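Local coordinates for capsid protein (Macrobrachium rosenbergii nodavirus, PDB 5YKU), which builds the nodavirus capsid, the part described here being the protrusion domain, which probably forms its dimeric surface spikes, at residues Thr28-Ile33 with Glu95-Leu100. Numbering follows the deposited sequence.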
loop_
_atom_site.group_PDB
_atom_site.type_symbol
_atom_site.label_atom_id
_atom_site.label_comp_id
_atom_site.label_asym_id
_atom_site.label_seq_id
_atom_site.Cartn_x
_atom_site.Cartn_y
_atom_site.Cartn_z
ATOM N N THR A 28 4.863 14.171 -5.294
ATOM C CA THR A 28 3.666 13.824 -4.679
ATOM C C THR A 28 2.707 13.393 -5.734
ATOM O O THR A 28 2.501 14.135 -6.758
ATOM C CB THR A 28 3.019 14.992 -3.877
ATOM O OG1 THR A 28 3.918 15.316 -2.801
ATOM C CG2 THR A 28 1.691 14.707 -3.259
ATOM N N TYR A 29 2.095 12.226 -5.652
ATOM C CA TYR A 29 1.309 11.662 -6.693
ATOM C C TYR A 29 0.317 10.666 -6.133
ATOM O O TYR A 29 0.349 10.374 -4.951
ATOM C CB TYR A 29 2.225 11.070 -7.749
ATOM C CG TYR A 29 3.161 9.897 -7.330
ATOM C CD1 TYR A 29 4.271 10.141 -6.596
ATOM C CD2 TYR A 29 2.906 8.615 -7.664
ATOM C CE1 TYR A 29 5.202 9.191 -6.254
ATOM C CE2 TYR A 29 3.740 7.580 -7.339
ATOM C CZ TYR A 29 4.965 7.863 -6.671
ATOM O OH TYR A 29 5.861 6.879 -6.353
ATOM N N THR A 30 -0.600 10.211 -6.958
ATOM C CA THR A 30 -1.573 9.236 -6.543
ATOM C C THR A 30 -1.505 7.955 -7.301
ATOM O O THR A 30 -0.976 7.882 -8.370
ATOM C CB THR A 30 -2.982 9.782 -6.558
ATOM O OG1 THR A 30 -3.333 10.065 -7.928
ATOM C CG2 THR A 30 -3.144 11.035 -5.726
ATOM N N GLN A 31 -2.075 6.912 -6.728
ATOM C CA GLN A 31 -2.230 5.596 -7.356
ATOM C C GLN A 31 -3.537 5.038 -6.957
ATOM O O GLN A 31 -3.881 5.009 -5.756
ATOM C CB GLN A 31 -1.130 4.645 -6.950
ATOM C CG GLN A 31 -1.151 3.313 -7.648
ATOM C CD GLN A 31 0.100 2.515 -7.447
ATOM O OE1 GLN A 31 1.176 3.075 -7.237
ATOM N NE2 GLN A 31 0.066 1.230 -7.554
ATOM N N ASP A 32 -4.315 4.512 -7.883
ATOM C CA ASP A 32 -5.540 3.785 -7.611
ATOM C C ASP A 32 -5.330 2.330 -7.618
ATOM O O ASP A 32 -4.881 1.769 -8.644
ATOM C CB ASP A 32 -6.629 4.168 -8.699
ATOM C CG ASP A 32 -7.093 5.530 -8.658
ATOM O OD1 ASP A 32 -6.784 6.316 -7.769
ATOM O OD2 ASP A 32 -7.984 5.882 -9.547
ATOM N N ILE A 33 -5.516 1.679 -6.503
ATOM C CA ILE A 33 -5.528 0.213 -6.447
ATOM C C ILE A 33 -6.879 -0.206 -6.916
ATOM O O ILE A 33 -7.923 0.357 -6.495
ATOM C CB ILE A 33 -5.210 -0.302 -5.047
ATOM C CG1 ILE A 33 -3.802 0.105 -4.637
ATOM C CG2 ILE A 33 -5.372 -1.814 -4.925
ATOM C CD1 ILE A 33 -3.271 -0.456 -3.308
ATOM N N GLU A 95 -12.161 0.180 -5.881
ATOM C CA GLU A 95 -10.923 0.866 -5.890
ATOM C C GLU A 95 -10.661 1.618 -4.607
ATOM O O GLU A 95 -11.540 1.950 -3.831
ATOM C CB GLU A 95 -10.887 1.829 -7.107
ATOM C CG GLU A 95 -11.055 1.170 -8.447
ATOM C CD GLU A 95 -10.566 2.075 -9.626
ATOM O OE1 GLU A 95 -10.521 3.238 -9.485
ATOM O OE2 GLU A 95 -10.284 1.386 -10.574
ATOM N N ALA A 96 -9.375 2.008 -4.464
ATOM C CA ALA A 96 -8.993 2.941 -3.418
ATOM C C ALA A 96 -7.841 3.764 -3.918
ATOM O O ALA A 96 -6.916 3.214 -4.517
ATOM C CB ALA A 96 -8.660 2.194 -2.127
ATOM N N THR A 97 -7.872 5.046 -3.668
ATOM C CA THR A 97 -6.845 5.949 -4.101
ATOM C C THR A 97 -5.929 6.269 -2.954
ATOM O O THR A 97 -6.353 6.568 -1.844
ATOM C CB THR A 97 -7.440 7.253 -4.613
ATOM O OG1 THR A 97 -8.295 6.976 -5.747
ATOM C CG2 THR A 97 -6.388 8.252 -5.061
ATOM N N PHE A 98 -4.651 6.224 -3.193
ATOM C CA PHE A 98 -3.546 6.553 -2.263
ATOM C C PHE A 98 -2.724 7.687 -2.744
ATOM O O PHE A 98 -2.542 7.850 -3.950
ATOM C CB PHE A 98 -2.632 5.308 -2.073
ATOM C CG PHE A 98 -3.386 4.152 -1.466
ATOM C CD1 PHE A 98 -4.171 3.303 -2.278
ATOM C CD2 PHE A 98 -3.318 3.873 -0.138
ATOM C CE1 PHE A 98 -4.923 2.286 -1.702
ATOM C CE2 PHE A 98 -4.067 2.845 0.415
ATOM C CZ PHE A 98 -4.870 2.051 -0.362
ATOM N N THR A 99 -2.244 8.452 -1.798
ATOM C CA THR A 99 -1.306 9.552 -2.063
ATOM C C THR A 99 0.064 9.168 -1.622
ATOM O O THR A 99 0.259 8.736 -0.451
ATOM C CB THR A 99 -1.721 10.837 -1.365
ATOM O OG1 THR A 99 -2.977 11.256 -1.973
ATOM C CG2 THR A 99 -0.736 11.968 -1.618
ATOM N N LEU A 100 1.019 9.197 -2.472
ATOM C CA LEU A 100 2.393 8.900 -2.292
ATOM C C LEU A 100 3.229 10.138 -2.276
ATOM O O LEU A 100 3.108 10.999 -3.142
ATOM C CB LEU A 100 2.949 7.958 -3.350
ATOM C CG LEU A 100 2.256 6.568 -3.469
ATOM C CD1 LEU A 100 1.055 6.672 -4.426
ATOM C CD2 LEU A 100 3.209 5.509 -3.922
HETATM O O HOH W 1 -8.664 4.435 -11.634
#
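Tyr29 to Ile33 pairs antiparallel with Ala96 to Leu100, the short axes running at 155° and approaching to 4.6 Å, in the antiparallel beta sheet of this protrusion domain, where strand 26-33 is an outermost strand within the chain. Hydrogen-bonded pairs Tyr29-Leu100, Gln31-Phe98 and Ile33-Ala96 each supply two N-H...O=C bonds, and they alternate with the non-hydrogen-bonded pairs Thr30-Thr99 and Asp32-Thr97. On the face carrying Tyr29, Gln31 and Ile33, CG of Tyr29 sits between its backbone N and carbonyl carbon (chi1 62°), which turns the phenol ring across the strand with one face against Leu100. Leu100 CB lies 3.9 Å from the Tyr29 ring centroid, a CH-pi contact. Tyr29 OH is hydrogen-bonded to Val20 O, Gln31 OE1 to Val20 N and Gln31 NE2 to Asn18 O, tying this face to the end of strand 10-18 and the residues just after it. Further along, Ile33 CD1 meets Phe98 CE1 obliquely at 3.6 Å, while Trp19 and Phe88 pack edge-to-face with the same phenylalanine. Glu95, the loop residue just before strand 96-104, ligates a zinc ion through OE2, also bonded to Thr34 OG1. Glu95 OE1 is 3.7 Å from Asp32 OD2, and a water donating to both oxygens probably eases their repulsion. On the face of Thr30, Asp32, Thr97 and Thr99, Thr97 OG1 donates to Asp32 OD1 at 2.6 Å, reaching that oxygen from 51° above the carboxylate plane.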